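Local coordinates for protein tannase (PDB 3WA7) that probably hydrolyses the galloyl ester bonds of tannins, releasing gallic acid, as a bacterial tannase of the alpha/beta-hydrolase family, at residues A[208-221]-A[257-269]. Numbering follows the deposited sequence. Where two conformers were deposited one is given.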
loop_
_atom_site.group_PDB
_atom_site.type_symbol
_atom_site.label_atom_id
_atom_site.label_comp_id
_atom_site.label_asym_id
_atom_site.label_seq_id
_atom_site.Cartn_x
_atom_site.Cartn_y
_atom_site.Cartn_z
ATOM N N ASN A 208 -5.241 -1.778 7.779
ATOM C CA ASN A 208 -6.026 -1.628 9.010
ATOM C C ASN A 208 -7.491 -1.836 8.623
ATOM O O ASN A 208 -8.397 -1.118 9.066
ATOM C CB ASN A 208 -5.797 -0.230 9.606
ATOM C CG ASN A 208 -6.280 -0.115 11.039
ATOM O OD1 ASN A 208 -6.514 -1.119 11.709
ATOM N ND2 ASN A 208 -6.419 1.119 11.520
ATOM N N LEU A 209 -7.704 -2.854 7.792
ATOM C CA LEU A 209 -9.019 -3.181 7.257
ATOM C C LEU A 209 -10.143 -3.401 8.263
ATOM O O LEU A 209 -11.280 -2.994 8.014
ATOM C CB LEU A 209 -8.898 -4.404 6.335
ATOM C CG LEU A 209 -7.824 -4.279 5.246
ATOM C CD1 LEU A 209 -7.763 -5.573 4.444
ATOM C CD2 LEU A 209 -8.129 -3.089 4.331
ATOM N N GLU A 210 -9.835 -4.026 9.396
ATOM C CA GLU A 210 -10.852 -4.308 10.403
ATOM C C GLU A 210 -11.334 -3.058 11.140
ATOM O O GLU A 210 -12.262 -3.128 11.942
ATOM C CB GLU A 210 -10.337 -5.337 11.421
ATOM C CG GLU A 210 -9.243 -4.823 12.342
ATOM C CD GLU A 210 -7.847 -5.061 11.800
ATOM O OE1 GLU A 210 -7.653 -4.955 10.572
ATOM O OE2 GLU A 210 -6.940 -5.350 12.613
ATOM N N HIS A 211 -10.706 -1.916 10.868
ATOM C CA HIS A 211 -11.110 -0.667 11.509
ATOM C C HIS A 211 -11.389 0.408 10.461
ATOM O O HIS A 211 -11.732 1.542 10.803
ATOM C CB HIS A 211 -10.018 -0.170 12.460
ATOM C CG HIS A 211 -9.653 -1.157 13.525
ATOM N ND1 HIS A 211 -8.375 -1.649 13.676
ATOM C CD2 HIS A 211 -10.401 -1.754 14.482
ATOM C CE1 HIS A 211 -8.352 -2.509 14.678
ATOM N NE2 HIS A 211 -9.569 -2.591 15.184
ATOM N N ALA A 212 -11.247 0.040 9.188
ATOM C CA ALA A 212 -11.466 0.971 8.080
ATOM C C ALA A 212 -12.916 1.408 7.916
ATOM O O ALA A 212 -13.177 2.515 7.446
ATOM C CB ALA A 212 -10.961 0.358 6.774
ATOM N N ASP A 213 -13.862 0.546 8.282
ATOM C CA ASP A 213 -15.270 0.912 8.162
ATOM C C ASP A 213 -15.606 2.034 9.132
ATOM O O ASP A 213 -16.298 2.988 8.769
ATOM C CB ASP A 213 -16.179 -0.292 8.424
ATOM C CG ASP A 213 -16.167 -1.285 7.277
ATOM O OD1 ASP A 213 -16.197 -0.833 6.112
ATOM O OD2 ASP A 213 -16.141 -2.506 7.540
HETATM N N MSE A 214 -15.123 1.914 10.366
HETATM C CA MSE A 214 -15.368 2.939 11.374
HETATM C C MSE A 214 -14.722 4.261 10.966
HETATM O O MSE A 214 -15.309 5.326 11.143
HETATM C CB MSE A 214 -14.809 2.511 12.733
HETATM C CG MSE A 214 -15.599 1.415 13.411
HETATM SE SE MSE A 214 -14.869 1.045 15.164
HETATM C CE MSE A 214 -13.249 0.191 14.620
ATOM N N ALA A 215 -13.509 4.190 10.425
ATOM C CA ALA A 215 -12.812 5.401 10.009
ATOM C C ALA A 215 -13.535 6.075 8.850
ATOM O O ALA A 215 -13.643 7.302 8.801
ATOM C CB ALA A 215 -11.371 5.073 9.603
ATOM N N TYR A 216 -14.038 5.272 7.919
ATOM C CA TYR A 216 -14.721 5.822 6.758
ATOM C C TYR A 216 -15.973 6.592 7.152
ATOM O O TYR A 216 -16.248 7.660 6.604
ATOM C CB TYR A 216 -15.101 4.715 5.770
ATOM C CG TYR A 216 -15.151 5.193 4.333
ATOM C CD1 TYR A 216 -13.976 5.440 3.622
ATOM C CD2 TYR A 216 -16.370 5.438 3.697
ATOM C CE1 TYR A 216 -14.006 5.922 2.312
ATOM C CE2 TYR A 216 -16.414 5.922 2.383
ATOM C CZ TYR A 216 -15.231 6.162 1.701
ATOM O OH TYR A 216 -15.265 6.645 0.412
ATOM N N GLU A 217 -16.733 6.049 8.096
ATOM C CA GLU A 217 -17.953 6.709 8.532
ATOM C C GLU A 217 -17.685 7.903 9.440
ATOM O O GLU A 217 -18.472 8.847 9.471
ATOM C CB GLU A 217 -18.888 5.701 9.195
ATOM C CG GLU A 217 -19.341 4.617 8.227
ATOM C CD GLU A 217 -19.739 5.184 6.871
ATOM O OE1 GLU A 217 -20.570 6.115 6.830
ATOM O OE2 GLU A 217 -19.225 4.701 5.843
ATOM N N TRP A 218 -16.586 7.871 10.188
ATOM C CA TRP A 218 -16.252 9.021 11.014
ATOM C C TRP A 218 -16.060 10.182 10.038
ATOM O O TRP A 218 -16.480 11.311 10.293
ATOM C CB TRP A 218 -14.945 8.800 11.778
ATOM C CG TRP A 218 -14.368 10.087 12.307
ATOM C CD1 TRP A 218 -14.788 10.788 13.403
ATOM C CD2 TRP A 218 -13.331 10.871 11.703
ATOM N NE1 TRP A 218 -14.080 11.963 13.515
ATOM C CE2 TRP A 218 -13.180 12.038 12.483
ATOM C CE3 TRP A 218 -12.519 10.701 10.573
ATOM C CZ2 TRP A 218 -12.248 13.034 12.170
ATOM C CZ3 TRP A 218 -11.590 11.695 10.260
ATOM C CH2 TRP A 218 -11.465 12.846 11.058
ATOM N N GLN A 219 -15.431 9.885 8.905
ATOM C CA GLN A 219 -15.167 10.904 7.899
ATOM C C GLN A 219 -16.363 11.315 7.043
ATOM O O GLN A 219 -16.597 12.508 6.831
ATOM C CB GLN A 219 -14.038 10.444 6.980
ATOM C CG GLN A 219 -13.651 11.474 5.922
ATOM C CD GLN A 219 -12.386 11.088 5.188
ATOM O OE1 GLN A 219 -11.375 10.767 5.810
ATOM N NE2 GLN A 219 -12.430 11.124 3.860
ATOM N N PHE A 220 -17.137 10.343 6.571
ATOM C CA PHE A 220 -18.255 10.660 5.685
ATOM C C PHE A 220 -19.677 10.623 6.230
ATOM O O PHE A 220 -20.628 10.809 5.472
ATOM C CB PHE A 220 -18.169 9.784 4.427
ATOM C CG PHE A 220 -17.041 10.161 3.500
ATOM C CD1 PHE A 220 -15.984 9.283 3.265
ATOM C CD2 PHE A 220 -17.043 11.394 2.853
ATOM C CE1 PHE A 220 -14.943 9.630 2.393
ATOM C CE2 PHE A 220 -16.008 11.749 1.981
ATOM C CZ PHE A 220 -14.959 10.863 1.751
ATOM N N ASN A 221 -19.845 10.391 7.527
ATOM C CA ASN A 221 -21.194 10.375 8.078
ATOM C C ASN A 221 -21.841 11.725 7.788
ATOM O O ASN A 221 -21.208 12.769 7.945
ATOM C CB ASN A 221 -21.166 10.128 9.586
ATOM C CG ASN A 221 -22.542 10.213 10.210
ATOM O OD1 ASN A 221 -22.883 11.202 10.861
ATOM N ND2 ASN A 221 -23.352 9.177 10.001
ATOM N N LEU A 257 -26.373 2.712 10.278
ATOM C CA LEU A 257 -25.157 1.923 10.417
ATOM C C LEU A 257 -23.969 2.883 10.410
ATOM O O LEU A 257 -23.014 2.721 11.170
ATOM C CB LEU A 257 -25.043 0.929 9.257
ATOM C CG LEU A 257 -24.077 -0.244 9.439
ATOM C CD1 LEU A 257 -24.489 -1.068 10.658
ATOM C CD2 LEU A 257 -24.092 -1.111 8.187
ATOM N N SER A 258 -24.049 3.892 9.549
ATOM C CA SER A 258 -23.001 4.896 9.431
ATOM C C SER A 258 -22.779 5.638 10.743
ATOM O O SER A 258 -21.644 5.844 11.165
ATOM C CB SER A 258 -23.359 5.900 8.336
ATOM O OG SER A 258 -22.455 6.992 8.332
ATOM N N LEU A 259 -23.863 6.051 11.390
ATOM C CA LEU A 259 -23.729 6.776 12.648
ATOM C C LEU A 259 -23.109 5.885 13.722
ATOM O O LEU A 259 -22.258 6.332 14.489
ATOM C CB LEU A 259 -25.094 7.294 13.112
ATOM C CG LEU A 259 -25.109 8.160 14.378
ATOM C CD1 LEU A 259 -24.200 9.366 14.197
ATOM C CD2 LEU A 259 -26.541 8.612 14.665
ATOM N N ALA A 260 -23.527 4.623 13.763
ATOM C CA ALA A 260 -23.008 3.675 14.741
ATOM C C ALA A 260 -21.514 3.429 14.536
ATOM O O ALA A 260 -20.753 3.328 15.503
ATOM C CB ALA A 260 -23.769 2.356 14.643
ATOM N N LEU A 261 -21.100 3.323 13.276
ATOM C CA LEU A 261 -19.695 3.102 12.957
ATOM C C LEU A 261 -18.877 4.325 13.344
ATOM O O LEU A 261 -17.782 4.199 13.893
ATOM C CB LEU A 261 -19.530 2.795 11.464
ATOM C CG LEU A 261 -19.850 1.344 11.068
ATOM C CD1 LEU A 261 -20.100 1.240 9.573
ATOM C CD2 LEU A 261 -18.691 0.447 11.480
ATOM N N LYS A 262 -19.414 5.509 13.069
ATOM C CA LYS A 262 -18.713 6.743 13.407
ATOM C C LYS A 262 -18.516 6.849 14.915
ATOM O O LYS A 262 -17.432 7.186 15.390
ATOM C CB LYS A 262 -19.492 7.960 12.904
ATOM C CG LYS A 262 -18.977 9.288 13.452
ATOM C CD LYS A 262 -19.562 10.475 12.695
ATOM C CE LYS A 262 -19.041 11.788 13.260
ATOM N NZ LYS A 262 -19.871 11.930 14.686
ATOM N N ALA A 263 -19.574 6.563 15.667
ATOM C CA ALA A 263 -19.505 6.631 17.121
ATOM C C ALA A 263 -18.446 5.674 17.660
ATOM O O ALA A 263 -17.670 6.028 18.548
ATOM C CB ALA A 263 -20.866 6.292 17.723
ATOM N N GLN A 264 -18.413 4.460 17.126
ATOM C CA GLN A 264 -17.444 3.484 17.594
ATOM C C GLN A 264 -16.004 3.840 17.229
ATOM O O GLN A 264 -15.068 3.416 17.908
ATOM C CB GLN A 264 -17.816 2.089 17.090
ATOM C CG GLN A 264 -19.015 1.486 17.826
ATOM C CD GLN A 264 -18.858 1.535 19.341
ATOM O OE1 GLN A 264 -19.230 2.516 19.991
ATOM N NE2 GLN A 264 -18.289 0.478 19.907
ATOM N N PHE A 265 -15.817 4.630 16.176
ATOM C CA PHE A 265 -14.464 5.022 15.804
ATOM C C PHE A 265 -13.824 5.841 16.928
ATOM O O PHE A 265 -12.614 5.774 17.132
ATOM C CB PHE A 265 -14.452 5.851 14.514
ATOM C CG PHE A 265 -13.067 6.196 14.035
ATOM C CD1 PHE A 265 -12.195 5.195 13.612
ATOM C CD2 PHE A 265 -12.629 7.519 14.014
ATOM C CE1 PHE A 265 -10.908 5.502 13.177
ATOM C CE2 PHE A 265 -11.342 7.842 13.580
ATOM C CZ PHE A 265 -10.478 6.825 13.160
ATOM N N SER A 266 -14.624 6.622 17.654
ATOM C CA SER A 266 -14.062 7.423 18.744
ATOM C C SER A 266 -13.412 6.514 19.776
ATOM O O SER A 266 -12.319 6.790 20.264
ATOM C CB SER A 266 -15.142 8.279 19.419
ATOM O OG SER A 266 -15.642 9.265 18.535
ATOM N N THR A 267 -14.084 5.419 20.103
ATOM C CA THR A 267 -13.548 4.484 21.078
ATOM C C THR A 267 -12.276 3.828 20.559
ATOM O O THR A 267 -11.285 3.718 21.279
ATOM C CB THR A 267 -14.585 3.409 21.424
ATOM O OG1 THR A 267 -15.740 4.048 21.982
ATOM C CG2 THR A 267 -14.020 2.418 22.435
ATOM N N TYR A 268 -12.313 3.388 19.308
ATOM C CA TYR A 268 -11.152 2.761 18.695
ATOM C C TYR A 268 -9.976 3.739 18.667
ATOM O O TYR A 268 -8.869 3.420 19.107
ATOM C CB TYR A 268 -11.473 2.327 17.261
ATOM C CG TYR A 268 -10.235 1.931 16.488
ATOM C CD1 TYR A 268 -9.496 0.805 16.845
ATOM C CD2 TYR A 268 -9.768 2.720 15.435
ATOM C CE1 TYR A 268 -8.317 0.474 16.174
ATOM C CE2 TYR A 268 -8.595 2.399 14.760
ATOM C CZ TYR A 268 -7.874 1.275 15.134
ATOM O OH TYR A 268 -6.711 0.956 14.466
ATOM N N LEU A 269 -10.221 4.933 18.141
ATOM C CA LEU A 269 -9.174 5.942 18.049
ATOM C C LEU A 269 -8.585 6.261 19.422
ATOM O O LEU A 269 -7.365 6.251 19.603
ATOM C CB LEU A 269 -9.731 7.213 17.390
ATOM C CG LEU A 269 -8.790 8.366 17.006
ATOM C CD1 LEU A 269 -8.424 9.190 18.233
ATOM C CD2 LEU A 269 -7.550 7.811 16.311
#
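The imidazole of His211 is sandwiched: the Tyr268 ring stacks face to face on one side, planes 21° apart, and Glu210 CG lies over the other. The stack illustrates steeply crossed helix packing, here in the long insertion between the adjacent strands 199-203 and 410-414 of the alpha/beta-hydrolase sheet: helix 209-220 crosses the segment 257-269 at -107°, axes 7.2 Å apart. At the imidazole edge, His211 ND1 donates to Asn208 OD1 (2.8 Å), which also accepts from Asn395. The Asn208 amide serves both rings, since its ND2 donates to Tyr268 OH (3.0 Å) with the hydroxyl close to the amide plane. Phe265 is likewise covered on both faces, by Ala215 CA and Leu269 CB, while Trp218 CB meets Phe265 CD2 at 3.5 Å. Met214, a selenomethionine introduced by labelling, is the knob in a hole formed by Leu261, Gln264, Phe265 and Tyr268; the bend at chi3 (-71°) turns Met214 CE to Tyr268 CB, 3.8 Å away. Glu217, salt-bridged to Arg341, accepts a hydrogen bond from Ser258 OG on the anti side of OE1 at 2.6 Å. The same hydroxyl receives a nearly straight bond from Asn221 just beyond the helix, ND2 to OG 2.9 Å, almost exactly in the amide plane.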